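Local structure of heterokaryon incompatibility protein s (Podospora anserina, 2WVQ) at residues 114-119 with 151-156; 123-128 with 198-203; 206-209 with 214-217. The protein drives heterokaryon incompatibility, forming the [het-s] prion and interacting with het-S from incompatible cells to trigger a lethal reaction; this chain is mainly its globular HeLo domain. The protein carries 2 engineered substitutions. One frame throughout, in Å; residues are numbered along the deposited sequence.

Contact 1. Residues 114-119 with 151-156; sequences LVVFED and AWALYD
Leu-114 with Tyr-155 and Val-116 with Ala-153 form the two apolar touches of this contact. In the first, Leu-114 brings one methyl, CD2, to the hydroxyl end of the tyrosine: CD2 lies 3.7 Å from Tyr-155 OH and 4.0 Å from Tyr-155 CZ, meeting the ring at a slant. The second is methyl against methyl, Val-116 CG1 to Ala-153 CB at 3.8 Å. Val-116 holds CG1 anti to its carbonyl carbon (chi1 -58°), the setting that lets this branch face the strand. Ala-153 CB also lies over one face of the Tyr-155 ring, 3.5 Å above its plane and displaced toward the rim, so the alanine methyl serves both the valine and the tyrosine.

The polar link is made through water. Water 1 donates to Leu-114 O at 2.6 Å and is hydrogen-bonded to Tyr-155 OH, also at 2.6 Å. The water oxygen lies in the plane of the ring, at its edge.

A loop of the globular HeLo domain is thus packed by side chains and one water against the small parallel sheet among its helices. Segment 114-119 passes beside this sheet, backbone-bonded through Phe-117 to Leu-34 of strand 32-34, whose Gln-33 touches both Val-116 and Ala-153. Helix 79-108 adds Tyr-105, stacked with Tyr-155, and Ser-102, hydrogen-bonded to Ala-153 O, while Leu-154 packs on helix 157-176.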
ATOM      1  N   LEU A 114      17.039  11.772  12.050  1.00 43.34           N
ATOM      2  CA  LEU A 114      16.484  12.508  10.915  1.00 42.74           C
ATOM      3  C   LEU A 114      17.476  12.826   9.776  1.00 41.82           C
ATOM      4  O   LEU A 114      17.074  13.334   8.721  1.00 41.83           O
ATOM      5  CB  LEU A 114      15.762  13.770  11.409  1.00 43.01           C
ATOM      6  CG  LEU A 114      14.521  13.509  12.279  1.00 43.16           C
ATOM      7  CD1 LEU A 114      13.828  14.803  12.647  1.00 43.24           C
ATOM      8  CD2 LEU A 114      13.555  12.570  11.597  1.00 43.91           C
ATOM      9  N   VAL A 115      18.742  12.473   9.977  1.00 40.57           N
ATOM     10  CA  VAL A 115      19.818  12.681   9.002  1.00 39.87           C
ATOM     11  C   VAL A 115      19.644  11.727   7.820  1.00 39.63           C
ATOM     12  O   VAL A 115      19.397  10.529   8.013  1.00 39.08           O
ATOM     13  CB  VAL A 115      21.207  12.420   9.676  1.00 39.63           C
ATOM     14  CG1 VAL A 115      22.350  12.381   8.659  1.00 39.26           C
ATOM     15  CG2 VAL A 115      21.491  13.477  10.736  1.00 39.98           C
ATOM     16  N   VAL A 116      19.782  12.249   6.601  1.00 39.17           N
ATOM     17  CA  VAL A 116      19.604  11.424   5.403  1.00 39.03           C
ATOM     18  C   VAL A 116      20.899  11.255   4.594  1.00 38.64           C
ATOM     19  O   VAL A 116      21.753  12.137   4.587  1.00 38.51           O
ATOM     20  CB  VAL A 116      18.434  11.934   4.473  1.00 39.03           C
ATOM     21  CG1 VAL A 116      17.108  11.981   5.223  1.00 38.76           C
ATOM     22  CG2 VAL A 116      18.735  13.294   3.892  1.00 39.39           C
ATOM     23  N   PHE A 117      21.019  10.119   3.915  1.00 38.34           N
ATOM     24  CA  PHE A 117      22.086   9.896   2.951  1.00 38.67           C
ATOM     25  C   PHE A 117      22.027  10.865   1.749  1.00 39.41           C
ATOM     26  O   PHE A 117      20.956  11.367   1.392  1.00 38.27           O
ATOM     27  CB  PHE A 117      22.060   8.450   2.470  1.00 38.11           C
ATOM     28  CG  PHE A 117      22.605   7.462   3.474  1.00 38.31           C
ATOM     29  CD1 PHE A 117      21.740   6.641   4.196  1.00 36.31           C
ATOM     30  CD2 PHE A 117      23.988   7.362   3.701  1.00 36.67           C
ATOM     31  CE1 PHE A 117      22.230   5.723   5.129  1.00 35.55           C
ATOM     32  CE2 PHE A 117      24.501   6.452   4.643  1.00 37.09           C
ATOM     33  CZ  PHE A 117      23.621   5.628   5.358  1.00 37.75           C
ATOM     34  N   GLU A 118      23.188  11.128   1.152  1.00 40.39           N
ATOM     35  CA  GLU A 118      23.274  11.909  -0.089  1.00 41.84           C
ATOM     36  C   GLU A 118      24.206  11.156  -1.001  1.00 41.85           C
ATOM     37  O   GLU A 118      24.994  10.357  -0.517  1.00 40.41           O
ATOM     38  CB  GLU A 118      23.745  13.352   0.166  1.00 41.75           C
ATOM     39  CG  GLU A 118      24.697  13.507   1.349  1.00 46.56           C
ATOM     40  CD  GLU A 118      24.479  14.804   2.144  1.00 51.54           C
ATOM     41  OE1 GLU A 118      24.535  15.911   1.547  1.00 51.52           O
ATOM     42  OE2 GLU A 118      24.268  14.703   3.379  1.00 53.71           O
ATOM     43  N   ASP A 119      24.115  11.375  -2.316  1.00 42.22           N
ATOM     44  CA  ASP A 119      24.870  10.512  -3.252  1.00 42.92           C
ATOM     45  C   ASP A 119      26.406  10.561  -3.138  1.00 42.94           C
ATOM     46  O   ASP A 119      27.094   9.672  -3.629  1.00 43.89           O
ATOM     47  CB  ASP A 119      24.319  10.546  -4.704  1.00 43.49           C
ATOM     48  CG  ASP A 119      24.735  11.786  -5.493  1.00 44.62           C
ATOM     49  OD1 ASP A 119      24.236  11.915  -6.640  1.00 47.47           O
ATOM     50  OD2 ASP A 119      25.547  12.609  -5.013  1.00 41.68           O
ATOM     51  N   ALA A 151      10.375  17.445  -0.004  1.00 45.37           N
ATOM     52  CA  ALA A 151      11.249  16.261   0.027  1.00 43.20           C
ATOM     53  C   ALA A 151      10.967  15.475   1.299  1.00 41.42           C
ATOM     54  O   ALA A 151      10.677  16.060   2.339  1.00 41.07           O
ATOM     55  CB  ALA A 151      12.725  16.656  -0.050  1.00 42.61           C
ATOM     56  N   TRP A 152      11.011  14.151   1.207  1.00 38.92           N
ATOM     57  CA  TRP A 152      10.640  13.317   2.329  1.00 36.70           C
ATOM     58  C   TRP A 152      11.474  12.032   2.326  1.00 34.86           C
ATOM     59  O   TRP A 152      11.925  11.571   1.287  1.00 35.21           O
ATOM     60  CB  TRP A 152       9.123  13.055   2.309  1.00 36.60           C
ATOM     61  CG  TRP A 152       8.717  12.298   1.088  1.00 35.91           C
ATOM     62  CD1 TRP A 152       8.467  12.810  -0.149  1.00 35.62           C
ATOM     63  CD2 TRP A 152       8.558  10.885   0.983  1.00 35.07           C
ATOM     64  NE1 TRP A 152       8.157  11.792  -1.023  1.00 35.99           N
ATOM     65  CE2 TRP A 152       8.187  10.604  -0.348  1.00 34.62           C
ATOM     66  CE3 TRP A 152       8.669   9.827   1.892  1.00 33.36           C
ATOM     67  CZ2 TRP A 152       7.956   9.315  -0.795  1.00 35.08           C
ATOM     68  CZ3 TRP A 152       8.444   8.562   1.447  1.00 34.38           C
ATOM     69  CH2 TRP A 152       8.092   8.306   0.118  1.00 35.24           C
ATOM     70  N   ALA A 153      11.699  11.457   3.495  1.00 32.93           N
ATOM     71  CA  ALA A 153      12.590  10.309   3.612  1.00 31.34           C
ATOM     72  C   ALA A 153      11.864   9.004   3.859  1.00 30.44           C
ATOM     73  O   ALA A 153      10.854   8.966   4.548  1.00 31.96           O
ATOM     74  CB  ALA A 153      13.633  10.552   4.734  1.00 30.45           C
ATOM     75  N   LEU A 154      12.406   7.937   3.311  1.00 29.27           N
ATOM     76  CA  LEU A 154      12.080   6.579   3.725  1.00 28.87           C
ATOM     77  C   LEU A 154      13.011   6.183   4.876  1.00 29.59           C
ATOM     78  O   LEU A 154      14.227   6.107   4.694  1.00 29.76           O
ATOM     79  CB  LEU A 154      12.289   5.602   2.576  1.00 28.24           C
ATOM     80  CG  LEU A 154      11.381   5.795   1.357  1.00 27.86           C
ATOM     81  CD1 LEU A 154      11.803   4.918   0.190  1.00 25.18           C
ATOM     82  CD2 LEU A 154       9.962   5.480   1.774  1.00 26.73           C
ATOM     83  N   TYR A 155      12.435   5.906   6.043  1.00 30.06           N
ATOM     84  CA  TYR A 155      13.230   5.703   7.264  1.00 30.86           C
ATOM     85  C   TYR A 155      13.417   4.222   7.638  1.00 32.47           C
ATOM     86  O   TYR A 155      14.189   3.889   8.563  1.00 33.43           O
ATOM     87  CB  TYR A 155      12.611   6.500   8.447  1.00 29.70           C
ATOM     88  CG  TYR A 155      12.642   8.003   8.320  1.00 26.68           C
ATOM     89  CD1 TYR A 155      11.465   8.729   8.089  1.00 24.62           C
ATOM     90  CD2 TYR A 155      13.832   8.714   8.478  1.00 24.22           C
ATOM     91  CE1 TYR A 155      11.486  10.132   8.007  1.00 24.67           C
ATOM     92  CE2 TYR A 155      13.858  10.101   8.388  1.00 24.94           C
ATOM     93  CZ  TYR A 155      12.675  10.794   8.133  1.00 25.57           C
ATOM     94  OH  TYR A 155      12.688  12.170   8.043  1.00 30.37           O
ATOM     95  N   ASP A 156      12.733   3.322   6.935  1.00 33.27           N
ATOM     96  CA  ASP A 156      12.941   1.885   7.172  1.00 35.17           C
ATOM     97  C   ASP A 156      13.043   1.128   5.854  1.00 35.34           C
ATOM     98  O   ASP A 156      12.505   1.578   4.858  1.00 36.11           O
ATOM     99  CB  ASP A 156      11.813   1.305   8.025  1.00 35.05           C
ATOM    100  CG  ASP A 156      10.471   1.482   7.378  1.00 37.33           C
ATOM    101  OD1 ASP A 156       9.946   2.621   7.401  1.00 38.29           O
ATOM    102  OD2 ASP A 156       9.965   0.487   6.817  1.00 38.22           O
TER
HETATM  103  O   HOH W   1      14.713  13.745   7.700  1.00 41.20           O

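Contact 2. Residues 123-128 with 198-203; sequences KPIGRA and EASLTI
This is a helix-helix contact of the globular domain, made where the first turn of helix 124-140 meets the start of helix 198-207. The axes of segments 124-128 and 198-203 come within 10.5 Å at a signed crossing angle of -64°, a wide separation that one side chain, Ile-125, spans. With CG1 trans to the backbone N (chi1 -164°) and the chain fully extended beyond it, CD1 is carried across to the other helix. There the methyl meets Ala-199 CB at 3.6 Å and Ile-203 CD1 at 3.7 Å, two residues one helical turn apart. The two isoleucines cross obliquely, methyl end to methyl end.

Ser-200 lies alongside Ile-125, its OG 3.5 Å from Ile-125 CG1. The hydroxyl has its own polar partners: Asp-197 OD1, just before the segment, and water 2, which donates to Ser-200 OG at 2.8 Å. The same water donates to Ile-125 O, also at 2.8 Å, giving a hydrated bridge next to the apolar one.

Further along helix 124-140, Leu-129 touches both Ser-200 and Ile-203 and extends the interface. Leu-201 of helix 198-207 instead packs against Lys-222 and Ile-223 of helix 213-224.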
ATOM      1  N   LYS A 123      29.885   5.024  -3.259  1.00 37.55           N
ATOM      2  CA  LYS A 123      31.147   4.870  -3.970  1.00 37.90           C
ATOM      3  C   LYS A 123      31.030   5.531  -5.364  1.00 37.98           C
ATOM      4  O   LYS A 123      29.912   5.679  -5.884  1.00 37.33           O
ATOM      5  CB  LYS A 123      31.518   3.384  -4.055  1.00 38.28           C
ATOM      6  CG  LYS A 123      31.534   2.687  -2.680  1.00 39.73           C
ATOM      7  CD  LYS A 123      32.317   1.403  -2.698  1.00 41.72           C
ATOM      8  CE  LYS A 123      32.875   1.087  -1.308  1.00 43.99           C
ATOM      9  NZ  LYS A 123      33.927   0.026  -1.347  1.00 45.16           N
ATOM     10  N   PRO A 124      32.172   5.969  -5.954  1.00 37.61           N
ATOM     11  CA  PRO A 124      32.126   6.626  -7.265  1.00 37.03           C
ATOM     12  C   PRO A 124      31.418   5.826  -8.368  1.00 36.46           C
ATOM     13  O   PRO A 124      30.780   6.417  -9.259  1.00 36.52           O
ATOM     14  CB  PRO A 124      33.608   6.824  -7.608  1.00 37.35           C
ATOM     15  CG  PRO A 124      34.302   6.889  -6.275  1.00 37.43           C
ATOM     16  CD  PRO A 124      33.554   5.904  -5.423  1.00 37.75           C
ATOM     17  N   ILE A 125      31.533   4.505  -8.309  1.00 35.07           N
ATOM     18  CA  ILE A 125      30.896   3.622  -9.271  1.00 33.89           C
ATOM     19  C   ILE A 125      29.358   3.687  -9.181  1.00 33.21           C
ATOM     20  O   ILE A 125      28.667   3.793 -10.195  1.00 32.71           O
ATOM     21  CB  ILE A 125      31.400   2.168  -9.086  1.00 34.15           C
ATOM     22  CG1 ILE A 125      31.059   1.308 -10.303  1.00 33.40           C
ATOM     23  CG2 ILE A 125      30.910   1.565  -7.745  1.00 32.85           C
ATOM     24  CD1 ILE A 125      31.528  -0.124 -10.162  1.00 34.69           C
ATOM     25  N   GLY A 126      28.837   3.625  -7.960  1.00 32.60           N
ATOM     26  CA  GLY A 126      27.406   3.728  -7.718  1.00 31.21           C
ATOM     27  C   GLY A 126      26.901   5.122  -7.948  1.00 31.72           C
ATOM     28  O   GLY A 126      25.795   5.304  -8.477  1.00 32.16           O
ATOM     29  N   ARG A 127      27.688   6.123  -7.571  1.00 31.06           N
ATOM     30  CA  ARG A 127      27.249   7.466  -7.843  1.00 32.82           C
ATOM     31  C   ARG A 127      27.105   7.724  -9.386  1.00 32.54           C
ATOM     32  O   ARG A 127      26.143   8.354  -9.797  1.00 33.64           O
ATOM     33  CB  ARG A 127      28.099   8.493  -7.110  1.00 31.61           C
ATOM     34  CG  ARG A 127      27.783   9.953  -7.457  1.00 34.24           C
ATOM     35  CD  ARG A 127      28.858  10.940  -6.990  1.00 35.43           C
ATOM     36  NE  ARG A 127      29.296  10.662  -5.629  1.00 41.46           N
ATOM     37  CZ  ARG A 127      30.497  10.212  -5.294  1.00 41.66           C
ATOM     38  NH1 ARG A 127      31.428  10.002  -6.210  1.00 43.29           N
ATOM     39  NH2 ARG A 127      30.770   9.978  -4.024  1.00 43.93           N
ATOM     40  N   ALA A 128      28.019   7.203 -10.209  1.00 32.85           N
ATOM     41  CA  ALA A 128      27.927   7.332 -11.679  1.00 32.75           C
ATOM     42  C   ALA A 128      26.682   6.629 -12.262  1.00 32.80           C
ATOM     43  O   ALA A 128      26.029   7.160 -13.173  1.00 32.25           O
ATOM     44  CB  ALA A 128      29.187   6.840 -12.351  1.00 32.51           C
ATOM     45  N   GLU A 198      32.430  -3.894 -17.243  1.00 49.98           N
ATOM     46  CA  GLU A 198      31.817  -5.068 -16.625  1.00 50.32           C
ATOM     47  C   GLU A 198      31.344  -4.790 -15.190  1.00 49.96           C
ATOM     48  O   GLU A 198      30.175  -5.259 -14.804  1.00 49.95           O
ATOM     49  CB  GLU A 198      32.798  -6.238 -16.638  1.00 51.16           C
ATOM     50  CG  GLU A 198      32.150  -7.611 -16.541  1.00 53.64           C
ATOM     51  CD  GLU A 198      31.913  -8.048 -15.097  1.00 55.91           C
ATOM     52  OE1 GLU A 198      32.908  -8.354 -14.398  1.00 57.19           O
ATOM     53  OE2 GLU A 198      30.723  -8.081 -14.657  1.00 58.22           O
ATOM     54  N   ALA A 199      32.186  -4.062 -14.378  1.00 49.55           N
ATOM     55  CA  ALA A 199      31.808  -3.690 -12.992  1.00 49.15           C
ATOM     56  C   ALA A 199      30.416  -3.145 -12.955  1.00 48.68           C
ATOM     57  O   ALA A 199      29.507  -3.767 -12.365  1.00 49.15           O
ATOM     58  CB  ALA A 199      32.796  -2.682 -12.414  1.00 48.97           C
ATOM     59  N   SER A 200      30.221  -1.990 -13.602  1.00 47.85           N
ATOM     60  CA  SER A 200      28.931  -1.304 -13.569  1.00 46.76           C
ATOM     61  C   SER A 200      27.774  -2.135 -14.137  1.00 46.26           C
ATOM     62  O   SER A 200      26.629  -2.034 -13.637  1.00 46.78           O
ATOM     63  CB  SER A 200      29.026   0.056 -14.287  1.00 46.72           C
ATOM     64  OG  SER A 200      29.886   0.943 -13.581  1.00 45.44           O
ATOM     65  N   LEU A 201      28.054  -2.958 -15.155  1.00 45.38           N
ATOM     66  CA  LEU A 201      27.020  -3.790 -15.794  1.00 44.44           C
ATOM     67  C   LEU A 201      26.518  -4.934 -14.896  1.00 44.44           C
ATOM     68  O   LEU A 201      25.317  -5.245 -14.879  1.00 44.14           O
ATOM     69  CB  LEU A 201      27.493  -4.327 -17.141  1.00 44.03           C
ATOM     70  CG  LEU A 201      27.727  -3.352 -18.300  1.00 43.56           C
ATOM     71  CD1 LEU A 201      28.660  -3.957 -19.360  1.00 43.17           C
ATOM     72  CD2 LEU A 201      26.422  -2.921 -18.955  1.00 43.26           C
ATOM     73  N   THR A 202      27.435  -5.540 -14.145  1.00 44.02           N
ATOM     74  CA  THR A 202      27.098  -6.564 -13.141  1.00 43.86           C
ATOM     75  C   THR A 202      26.202  -5.984 -12.058  1.00 42.98           C
ATOM     76  O   THR A 202      25.270  -6.643 -11.601  1.00 43.54           O
ATOM     77  CB  THR A 202      28.356  -7.112 -12.457  1.00 43.36           C
ATOM     78  OG1 THR A 202      29.321  -7.429 -13.457  1.00 45.24           O
ATOM     79  CG2 THR A 202      28.033  -8.369 -11.632  1.00 43.41           C
ATOM     80  N   ILE A 203      26.503  -4.752 -11.655  1.00 42.42           N
ATOM     81  CA  ILE A 203      25.704  -4.010 -10.668  1.00 42.33           C
ATOM     82  C   ILE A 203      24.253  -3.785 -11.132  1.00 42.84           C
ATOM     83  O   ILE A 203      23.297  -3.979 -10.358  1.00 43.09           O
ATOM     84  CB  ILE A 203      26.398  -2.658 -10.263  1.00 42.01           C
ATOM     85  CG1 ILE A 203      27.616  -2.940  -9.370  1.00 42.11           C
ATOM     86  CG2 ILE A 203      25.380  -1.680  -9.560  1.00 41.32           C
ATOM     87  CD1 ILE A 203      28.416  -1.706  -8.995  1.00 42.18           C
TER
HETATM   88  O   HOH W   2      29.405   3.558 -12.865  1.00 36.95           O

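Contact 3. Residues 206-209 with 214-217; sequences DAAG and AMSD
A helix-loop-helix turn near the C-terminal end of the globular domain brings Ala-208, at the end of helix 198-207, against the first turn of helix 213-224. Ala-208 carries the contact from the first segment. Its CB points at the second helix and rests on two consecutive residues, 4.0 Å from Met-215 CB and 3.8 Å from Ser-216 N; Ser-216 CB lies 4.0 Å from the same methyl. The methyl therefore touches the backbone of the second helix as well as the bases of two side chains, and the approach is close: the CA atoms of Ala-208 and Ser-216 are 5.3 Å apart.

Met-215 touches the alanine with the root of its side chain, CG following CB at 4.1 Å from Ala-208 CB. The chain leaves the backbone extended through its first two torsions and bends only at the thioether (chi3 -49°). Beyond the contact, Met-215 packs against Ile-51 and Arg-58 of helix 42-62 and against Glu-191. Ser-216 uses its CB for the alanine and its hydroxyl for the preceding helix: a chi1 of -166° turns OG away from its own backbone N, and it is hydrogen-bonded to Lys-205 O.

At Gly-209 the backbone turns extended (psi 127°). Gly-209 N is bonded to Asp-206 O, at 3.1 Å, while Gly-209 O accepts from Arg-48 NH1 of helix 42-62. On the far side of the turn, Asp-212 OD1 accepts from Met-215 N near the start of the new helix. The arrangement is that of two consecutive helices joined by a short connection in a mainly helical domain, their ends held by Ala-208 against Met-215 and Ser-216 and by the bond from Ser-216 to the Lys-205 carbonyl.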
ATOM      1  N   ASP A 206      22.482  -7.244 -11.327  1.00 43.74           N
ATOM      2  CA  ASP A 206      22.094  -7.645  -9.974  1.00 43.13           C
ATOM      3  C   ASP A 206      20.954  -6.803  -9.393  1.00 42.87           C
ATOM      4  O   ASP A 206      19.971  -7.366  -8.919  1.00 43.05           O
ATOM      5  CB  ASP A 206      23.291  -7.601  -9.022  1.00 43.27           C
ATOM      6  CG  ASP A 206      24.299  -8.715  -9.279  1.00 43.91           C
ATOM      7  OD1 ASP A 206      23.965  -9.730  -9.934  1.00 44.80           O
ATOM      8  OD2 ASP A 206      25.447  -8.567  -8.810  1.00 44.99           O
ATOM      9  N   ALA A 207      21.096  -5.475  -9.415  1.00 41.95           N
ATOM     10  CA  ALA A 207      20.090  -4.565  -8.816  1.00 41.30           C
ATOM     11  C   ALA A 207      18.740  -4.589  -9.528  1.00 41.16           C
ATOM     12  O   ALA A 207      17.718  -4.432  -8.877  1.00 40.68           O
ATOM     13  CB  ALA A 207      20.625  -3.123  -8.715  1.00 40.71           C
ATOM     14  N   ALA A 208      18.744  -4.813 -10.854  1.00 40.85           N
ATOM     15  CA  ALA A 208      17.501  -4.943 -11.615  1.00 40.95           C
ATOM     16  C   ALA A 208      16.750  -6.237 -11.291  1.00 40.63           C
ATOM     17  O   ALA A 208      15.574  -6.369 -11.617  1.00 41.28           O
ATOM     18  CB  ALA A 208      17.728  -4.791 -13.124  1.00 39.55           C
ATOM     19  N   GLY A 209      17.423  -7.167 -10.619  1.00 40.82           N
ATOM     20  CA  GLY A 209      16.817  -8.422 -10.206  1.00 40.40           C
ATOM     21  C   GLY A 209      15.532  -8.200  -9.438  1.00 40.20           C
ATOM     22  O   GLY A 209      15.502  -7.448  -8.454  1.00 39.69           O
ATOM     23  N   ALA A 214      14.029  -6.624 -18.219  1.00 40.94           N
ATOM     24  CA  ALA A 214      14.559  -6.053 -19.463  1.00 41.50           C
ATOM     25  C   ALA A 214      15.980  -5.470 -19.285  1.00 41.95           C
ATOM     26  O   ALA A 214      16.888  -5.783 -20.076  1.00 41.32           O
ATOM     27  CB  ALA A 214      13.587  -5.031 -20.050  1.00 41.06           C
ATOM     28  N   MET A 215      16.174  -4.685 -18.223  1.00 41.90           N
ATOM     29  CA  MET A 215      17.504  -4.146 -17.852  1.00 42.24           C
ATOM     30  C   MET A 215      18.458  -5.231 -17.400  1.00 41.59           C
ATOM     31  O   MET A 215      19.638  -5.234 -17.743  1.00 41.47           O
ATOM     32  CB  MET A 215      17.375  -3.081 -16.755  1.00 42.69           C
ATOM     33  CG  MET A 215      18.712  -2.451 -16.330  1.00 42.69           C
ATOM     34  SD  MET A 215      18.643  -1.136 -15.095  1.00 43.80           S
ATOM     35  CE  MET A 215      17.376  -0.001 -15.676  1.00 41.89           C
ATOM     36  N   SER A 216      17.945  -6.164 -16.618  1.00 41.72           N
ATOM     37  CA  SER A 216      18.747  -7.287 -16.175  1.00 41.65           C
ATOM     38  C   SER A 216      19.293  -8.086 -17.364  1.00 41.65           C
ATOM     39  O   SER A 216      20.497  -8.401 -17.427  1.00 40.08           O
ATOM     40  CB  SER A 216      17.932  -8.158 -15.225  1.00 41.17           C
ATOM     41  OG  SER A 216      18.784  -9.051 -14.543  1.00 44.17           O
ATOM     42  N   ASP A 217      18.416  -8.378 -18.323  1.00 42.15           N
ATOM     43  CA  ASP A 217      18.795  -9.154 -19.524  1.00 42.24           C
ATOM     44  C   ASP A 217      19.736  -8.402 -20.461  1.00 42.08           C
ATOM     45  O   ASP A 217      20.634  -9.004 -21.058  1.00 43.06           O
ATOM     46  CB  ASP A 217      17.554  -9.603 -20.296  1.00 42.46           C
ATOM     47  CG  ASP A 217      16.689 -10.577 -19.507  1.00 43.72           C
ATOM     48  OD1 ASP A 217      17.139 -11.087 -18.458  1.00 44.53           O
ATOM     49  OD2 ASP A 217      15.539 -10.823 -19.935  1.00 46.93           O
TER

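In the fold
From the N terminus, contact 1 opens in the loop after helix 79-108 and closes at strand 152-154, 32 residues beyond the end of its first segment, enclosing helix 124-140. Contact 2 starts within that span, at the beginning of the same helix, and closes only at helix 198-207, so the two cross along the chain. They also touch: Asp-119 O probably accepts a hydrogen bond from Arg-127 NE at 3.1 Å. Contact 3 follows in series as a short local closure, joining the end of helix 198-207 to helix 213-224; its centre lies about 13 Å from that of contact 2. Helix 198-207 is thus tied to helix 124-140 at its start and to helix 213-224 at its end.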